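Local coordinates for putative oxidoreductase (Magnetospirillum magnetotacticum, PDB 3C1A), which probably catalyses the nicotinamide-dependent oxidation or reduction of a so far unassigned substrate, as a two-domain relative of the GFO/IDH/MocA oxidoreductases, at residues T128-N132 with P133-A137; H175-S178 with M179-L183. All blocks are in the same frame, centred on the assembly; numbering follows the deposited sequence. Where two conformers were deposited one is given.

Interaction 1. Residues T128-N132 with P133-A137; sequences TQLFN and PAWEA
N132 is the N-cap of helix 133-140, and its side-chain carbonyl takes the bond from A134 N that the start of a helix leaves without a backbone acceptor. N132 OD1 lies 3.0 Å from A134 N, and the donor stands well above the carbonyl plane, 61° out of it. With CG anti to the backbone N (chi1 -177°), the amide reaches forward over the first turn. The backbone oxygen of the same residue starts the helix proper: E136 N bonds to N132 O nearly straight at 3.2 Å, whereas the bond from W135 N is weak. Proline suits position 133, the first of the helix, because it has no N-H needing a partner there. The 3-10 turn T128-L130, which follows strand 123-126, the last strand of the parallel Rossmann sheet, leads through F131 and N132 into the helix. The other end of the cap amide is tied back to this turn, N132 ND2 giving a 2.6 Å bond to Q129 OE1, which limits its rotation. W135 folds back over the turn: its CB lies 3.3 Å from Q129 O, while L130 CD2 approaches indole NE1 obliquely at 3.6 Å. That NE1 donates to D182. In one of its two conformers, E136 OE1 forms a salt bridge with R282.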
ATOM      1  N   THR A 128       0.619  -1.164   2.329  1.00 12.94           N
ATOM      2  CA  THR A 128       1.105  -1.416   3.682  1.00 14.64           C
ATOM      3  C   THR A 128       0.016  -1.959   4.627  1.00 15.73           C
ATOM      4  O   THR A 128       0.303  -2.751   5.520  1.00 16.81           O
ATOM      5  CB  THR A 128       1.689  -0.142   4.234  1.00 17.82           C
ATOM      6  OG1 THR A 128       2.585   0.398   3.250  1.00 20.34           O
ATOM      7  CG2 THR A 128       2.443  -0.405   5.530  1.00 16.11           C
ATOM      8  N   GLN A 129      -1.224  -1.514   4.452  1.00 17.25           N
ATOM      9  CA  GLN A 129      -2.278  -1.921   5.390  1.00 17.11           C
ATOM     10  C   GLN A 129      -2.521  -3.410   5.316  1.00 16.19           C
ATOM     11  O   GLN A 129      -2.917  -4.026   6.287  1.00 14.13           O
ATOM     12  CB  GLN A 129      -3.610  -1.215   5.115  1.00 20.48           C
ATOM     13  CG  GLN A 129      -4.601  -1.416   6.304  1.00 22.35           C
ATOM     14  CD  GLN A 129      -4.213  -0.572   7.463  1.00 21.91           C
ATOM     15  OE1 GLN A 129      -3.569  -1.046   8.410  1.00 26.67           O
ATOM     16  NE2 GLN A 129      -4.535   0.715   7.385  1.00 23.16           N
ATOM     17  N   LEU A 130      -2.323  -3.982   4.146  1.00 13.72           N
ATOM     18  CA  LEU A 130      -2.594  -5.384   3.971  1.00 15.65           C
ATOM     19  C   LEU A 130      -1.548  -6.279   4.647  1.00 15.11           C
ATOM     20  O   LEU A 130      -1.710  -7.481   4.649  1.00 16.17           O
ATOM     21  CB  LEU A 130      -2.705  -5.708   2.494  1.00 14.84           C
ATOM     22  CG  LEU A 130      -3.749  -4.909   1.733  1.00 18.72           C
ATOM     23  CD1 LEU A 130      -3.807  -5.439   0.331  1.00 15.52           C
ATOM     24  CD2 LEU A 130      -5.109  -5.029   2.386  1.00 14.09           C
ATOM     25  N   PHE A 131      -0.481  -5.674   5.196  1.00 14.58           N
ATOM     26  CA  PHE A 131       0.550  -6.353   5.964  1.00 15.16           C
ATOM     27  C   PHE A 131       0.537  -5.890   7.421  1.00 16.07           C
ATOM     28  O   PHE A 131       1.482  -6.131   8.158  1.00 19.76           O
ATOM     29  CB  PHE A 131       1.936  -6.038   5.350  1.00 13.18           C
ATOM     30  CG  PHE A 131       2.111  -6.553   3.959  1.00 14.00           C
ATOM     31  CD1 PHE A 131       2.439  -7.887   3.729  1.00 18.76           C
ATOM     32  CD2 PHE A 131       1.923  -5.720   2.867  1.00 11.62           C
ATOM     33  CE1 PHE A 131       2.622  -8.367   2.440  1.00 16.80           C
ATOM     34  CE2 PHE A 131       2.118  -6.210   1.568  1.00 11.30           C
ATOM     35  CZ  PHE A 131       2.446  -7.533   1.366  1.00 13.36           C
ATOM     36  N   ASN A 132      -0.510  -5.173   7.826  1.00 16.70           N
ATOM     37  CA  ASN A 132      -0.611  -4.654   9.184  1.00 15.49           C
ATOM     38  C   ASN A 132      -1.293  -5.689  10.070  1.00 15.66           C
ATOM     39  O   ASN A 132      -2.404  -6.119   9.759  1.00 14.02           O
ATOM     40  CB  ASN A 132      -1.426  -3.356   9.134  1.00 15.79           C
ATOM     41  CG  ASN A 132      -1.543  -2.679  10.487  1.00 13.95           C
ATOM     42  OD1 ASN A 132      -1.173  -3.240  11.520  1.00 22.17           O
ATOM     43  ND2 ASN A 132      -2.112  -1.481  10.490  1.00 20.20           N
ATOM     44  N   PRO A 133      -0.651  -6.112  11.185  1.00 15.83           N
ATOM     45  CA  PRO A 133      -1.384  -7.043  12.059  1.00 17.14           C
ATOM     46  C   PRO A 133      -2.767  -6.587  12.575  1.00 17.15           C
ATOM     47  O   PRO A 133      -3.607  -7.421  12.841  1.00 17.08           O
ATOM     48  CB  PRO A 133      -0.417  -7.242  13.239  1.00 17.54           C
ATOM     49  CG  PRO A 133       0.932  -7.006  12.618  1.00 16.51           C
ATOM     50  CD  PRO A 133       0.719  -5.863  11.689  1.00 15.77           C
ATOM     51  N   ALA A 134      -3.001  -5.290  12.692  1.00 17.20           N
ATOM     52  CA  ALA A 134      -4.294  -4.796  13.104  1.00 17.31           C
ATOM     53  C   ALA A 134      -5.387  -5.084  12.045  1.00 17.04           C
ATOM     54  O   ALA A 134      -6.520  -5.386  12.407  1.00 15.82           O
ATOM     55  CB  ALA A 134      -4.201  -3.299  13.409  1.00 18.28           C
ATOM     56  N   TRP A 135      -5.039  -5.003  10.751  1.00 17.57           N
ATOM     57  CA  TRP A 135      -5.976  -5.239   9.646  1.00 15.37           C
ATOM     58  C   TRP A 135      -6.299  -6.724   9.572  1.00 15.81           C
ATOM     59  O   TRP A 135      -7.450  -7.127   9.421  1.00 13.83           O
ATOM     60  CB  TRP A 135      -5.387  -4.736   8.319  1.00 13.86           C
ATOM     61  CG  TRP A 135      -6.275  -5.017   7.162  1.00 11.46           C
ATOM     62  CD1 TRP A 135      -6.020  -5.833   6.127  1.00 14.84           C
ATOM     63  CD2 TRP A 135      -7.573  -4.466   6.938  1.00 15.86           C
ATOM     64  NE1 TRP A 135      -7.082  -5.839   5.251  1.00 15.24           N
ATOM     65  CE2 TRP A 135      -8.053  -5.006   5.740  1.00 17.33           C
ATOM     66  CE3 TRP A 135      -8.393  -3.581   7.657  1.00 17.71           C
ATOM     67  CZ2 TRP A 135      -9.304  -4.707   5.253  1.00 13.23           C
ATOM     68  CZ3 TRP A 135      -9.629  -3.279   7.163  1.00  9.22           C
ATOM     69  CH2 TRP A 135     -10.080  -3.840   5.978  1.00 15.68           C
ATOM     70  N   GLU A 136      -5.258  -7.528   9.720  0.50 17.13           N
ATOM     71  CA  GLU A 136      -5.406  -8.969   9.815  0.50 17.51           C
ATOM     72  C   GLU A 136      -6.316  -9.372  10.995  0.50 17.27           C
ATOM     73  O   GLU A 136      -7.189 -10.227  10.840  0.50 17.26           O
ATOM     74  CB  GLU A 136      -4.023  -9.616   9.897  0.50 17.40           C
ATOM     75  CG  GLU A 136      -3.171  -9.393   8.621  0.50 12.71           C
ATOM     76  CD  GLU A 136      -1.704  -9.756   8.783  0.50 20.49           C
ATOM     77  OE1 GLU A 136      -1.368 -10.450   9.760  0.50 24.90           O
ATOM     78  OE2 GLU A 136      -0.881  -9.334   7.936  0.50 21.97           O
ATOM     79  N   ALA A 137      -6.125  -8.723  12.146  1.00 17.78           N
ATOM     80  CA  ALA A 137      -6.973  -8.923  13.346  1.00 17.89           C
ATOM     81  C   ALA A 137      -8.426  -8.455  13.135  1.00 18.40           C
ATOM     82  O   ALA A 137      -9.351  -9.108  13.611  1.00 17.93           O
ATOM     83  CB  ALA A 137      -6.390  -8.228  14.535  1.00 15.84           C
TER

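Interaction 2. Residues H175-S178 with M179-L183; sequences HDVS and MVLDL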
ATOM      1  N   HIS A 175      -3.715   3.534  -0.980  1.00 15.67           N
ATOM      2  CA  HIS A 175      -3.555   2.917   0.353  1.00  9.44           C
ATOM      3  C   HIS A 175      -4.944   2.433   0.896  1.00 15.65           C
ATOM      4  O   HIS A 175      -5.105   1.291   1.365  1.00 17.73           O
ATOM      5  CB  HIS A 175      -2.901   3.921   1.262  1.00 18.39           C
ATOM      6  CG  HIS A 175      -2.653   3.408   2.635  1.00 13.44           C
ATOM      7  ND1 HIS A 175      -1.804   2.356   2.888  1.00 27.84           N
ATOM      8  CD2 HIS A 175      -3.163   3.788   3.833  1.00 31.37           C
ATOM      9  CE1 HIS A 175      -1.789   2.116   4.195  1.00 29.03           C
ATOM     10  NE2 HIS A 175      -2.615   2.964   4.790  1.00 20.20           N
ATOM     11  N   ASP A 176      -5.962   3.278   0.750  1.00 16.15           N
ATOM     12  CA  ASP A 176      -7.307   2.958   1.252  1.00 15.04           C
ATOM     13  C   ASP A 176      -8.150   2.163   0.242  1.00  9.90           C
ATOM     14  O   ASP A 176      -8.973   1.377   0.647  1.00 12.41           O
ATOM     15  CB  ASP A 176      -8.008   4.240   1.740  1.00 15.13           C
ATOM     16  CG  ASP A 176      -7.215   4.949   2.843  1.00 23.44           C
ATOM     17  OD1 ASP A 176      -6.594   4.254   3.673  1.00 30.67           O
ATOM     18  OD2 ASP A 176      -7.167   6.191   2.870  1.00 30.27           O
ATOM     19  N   VAL A 177      -7.967   2.353  -1.054  1.00 10.30           N
ATOM     20  CA  VAL A 177      -8.688   1.530  -2.001  1.00 10.33           C
ATOM     21  C   VAL A 177      -8.309   0.030  -1.871  1.00 11.41           C
ATOM     22  O   VAL A 177      -9.201  -0.855  -1.867  1.00 11.44           O
ATOM     23  CB  VAL A 177      -8.553   2.054  -3.451  1.00 11.40           C
ATOM     24  CG1 VAL A 177      -9.158   1.072  -4.388  1.00  8.94           C
ATOM     25  CG2 VAL A 177      -9.168   3.429  -3.538  1.00 10.86           C
ATOM     26  N   SER A 178      -7.012  -0.247  -1.644  1.00 12.25           N
ATOM     27  CA  SER A 178      -6.524  -1.614  -1.419  1.00 11.97           C
ATOM     28  C   SER A 178      -7.236  -2.281  -0.244  1.00 12.12           C
ATOM     29  O   SER A 178      -7.576  -3.471  -0.297  1.00  9.34           O
ATOM     30  CB  SER A 178      -4.996  -1.638  -1.192  1.00 11.95           C
ATOM     31  OG  SER A 178      -4.593  -0.858  -0.089  1.00 14.34           O
HETATM   32  N   MSE A 179      -7.456  -1.505   0.808  0.50 10.77           N
HETATM   33  CA  MSE A 179      -8.096  -1.993   2.022  0.50 10.05           C
HETATM   34  C   MSE A 179      -9.571  -2.343   1.742  0.50  8.50           C
HETATM   35  O   MSE A 179     -10.032  -3.445   2.076  0.50  9.22           O
HETATM   36  CB  MSE A 179      -7.938  -0.947   3.123  0.50  8.97           C
HETATM   37  CG  MSE A 179      -8.577  -1.298   4.431  0.50 13.30           C
HETATM   38 SE   MSE A 179     -10.451  -0.771   4.537  0.37  2.00          SE
HETATM   39  CE  MSE A 179     -10.213   1.100   4.648  0.50  2.00           C
ATOM     40  N   VAL A 180     -10.283  -1.448   1.063  1.00 10.98           N
ATOM     41  CA  VAL A 180     -11.689  -1.678   0.730  1.00  9.57           C
ATOM     42  C   VAL A 180     -11.897  -2.899  -0.191  1.00 11.37           C
ATOM     43  O   VAL A 180     -12.685  -3.787   0.129  1.00 11.78           O
ATOM     44  CB  VAL A 180     -12.343  -0.412   0.183  1.00 11.84           C
ATOM     45  CG1 VAL A 180     -13.781  -0.672  -0.179  1.00 12.89           C
ATOM     46  CG2 VAL A 180     -12.318   0.723   1.253  1.00 10.76           C
ATOM     47  N   LEU A 181     -11.151  -2.975  -1.286  1.00 10.62           N
ATOM     48  CA  LEU A 181     -11.166  -4.158  -2.161  1.00 10.80           C
ATOM     49  C   LEU A 181     -10.761  -5.455  -1.455  1.00 11.08           C
ATOM     50  O   LEU A 181     -11.368  -6.513  -1.701  1.00 14.87           O
ATOM     51  CB  LEU A 181     -10.319  -3.952  -3.404  1.00 11.80           C
ATOM     52  CG  LEU A 181     -10.575  -2.763  -4.348  1.00 16.51           C
ATOM     53  CD1 LEU A 181      -9.640  -2.788  -5.594  1.00 14.36           C
ATOM     54  CD2 LEU A 181     -12.014  -2.668  -4.805  1.00 18.66           C
ATOM     55  N   ASP A 182      -9.776  -5.391  -0.576  1.00 12.33           N
ATOM     56  CA  ASP A 182      -9.376  -6.559   0.223  1.00 11.99           C
ATOM     57  C   ASP A 182     -10.493  -7.036   1.170  1.00 12.08           C
ATOM     58  O   ASP A 182     -10.808  -8.235   1.228  1.00 11.71           O
ATOM     59  CB  ASP A 182      -8.113  -6.301   1.015  1.00 10.97           C
ATOM     60  CG  ASP A 182      -7.645  -7.538   1.741  1.00 15.65           C
ATOM     61  OD1 ASP A 182      -7.393  -8.571   1.068  1.00 13.89           O
ATOM     62  OD2 ASP A 182      -7.533  -7.469   2.980  1.00 20.00           O
ATOM     63  N   LEU A 183     -11.126  -6.093   1.854  1.00 14.77           N
ATOM     64  CA  LEU A 183     -12.325  -6.358   2.674  1.00 15.40           C
ATOM     65  C   LEU A 183     -13.486  -6.943   1.905  1.00 14.58           C
ATOM     66  O   LEU A 183     -14.095  -7.906   2.366  1.00 17.00           O
ATOM     67  CB  LEU A 183     -12.801  -5.066   3.348  1.00 14.56           C
ATOM     68  CG  LEU A 183     -14.029  -5.083   4.284  1.00 14.79           C
ATOM     69  CD1 LEU A 183     -13.775  -6.042   5.438  1.00 15.44           C
ATOM     70  CD2 LEU A 183     -14.435  -3.681   4.827  1.00 10.76           C
TER
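The flat groups joining H175-S178 to M179-L183 are peptide units. V180 N meets D176 O from slightly off the carbonyl plane at 3.1 Å, V180 CG2 lies 3.5 Å from D176 O, and a weak bond from M179 N shares the acceptor. V177 O accepts from L181 N almost head-on, and S178 O takes D182 N from 32° off its carbonyl plane. Of the side-chain planes, the H175 imidazole meets Q129, and D176 OD1 is hydrogen-bonded to a bound tetraethylene glycol, probably from the crystallisation liquor. Apart from the weak M179 bond, the backbone bonds are the i to i+4 bonds of an alpha helix, here the middle and end of helix 168-184. S178 OG donates to H175 O at 2.6 Å, standing 47° out of the carbonyl plane; chi1 of 59° sets the hydroxyl between the backbone N and carbonyl carbon, turning it back along the helix, where A174 O is a further partner. A small hydroxyl suits this buried site because the helix itself supplies its acceptors. With an alanine in place of S178, the H175 and A174 carbonyls would probably lose their side-chain partner. D182 carries a charge that pairs with K139. One turn apart, V177 CG1 meets L181 CD1 at 4.1 Å; both residues, buried, turn apolar side chains to helix 301-314, while D176, V177 and V180 reach strand 218-225, and D176 and M179 strand 148-158, of the mixed sheet.

Along the chain the two contacts come in series, neither nested nor crossed. Interaction 1 comes first, closing the short turn that leads from strand 123-126 into helix 133-140. The chain then runs through helix 142-145 and strand 148-158 before helix 168-184, where interaction 2 spans successive turns. In space they meet: the indole of W135 reaches helix 168-184, packing against the selenomethionine M179 in one of its two conformers, and Q129 N comes within 3.7 Å of H175 CE1. L130 CD2 packs 3.5 Å from D182 OD2. The last strand of the Rossmann sheet is thereby tied, through its exit turn, to a helix packed on the mixed sheet.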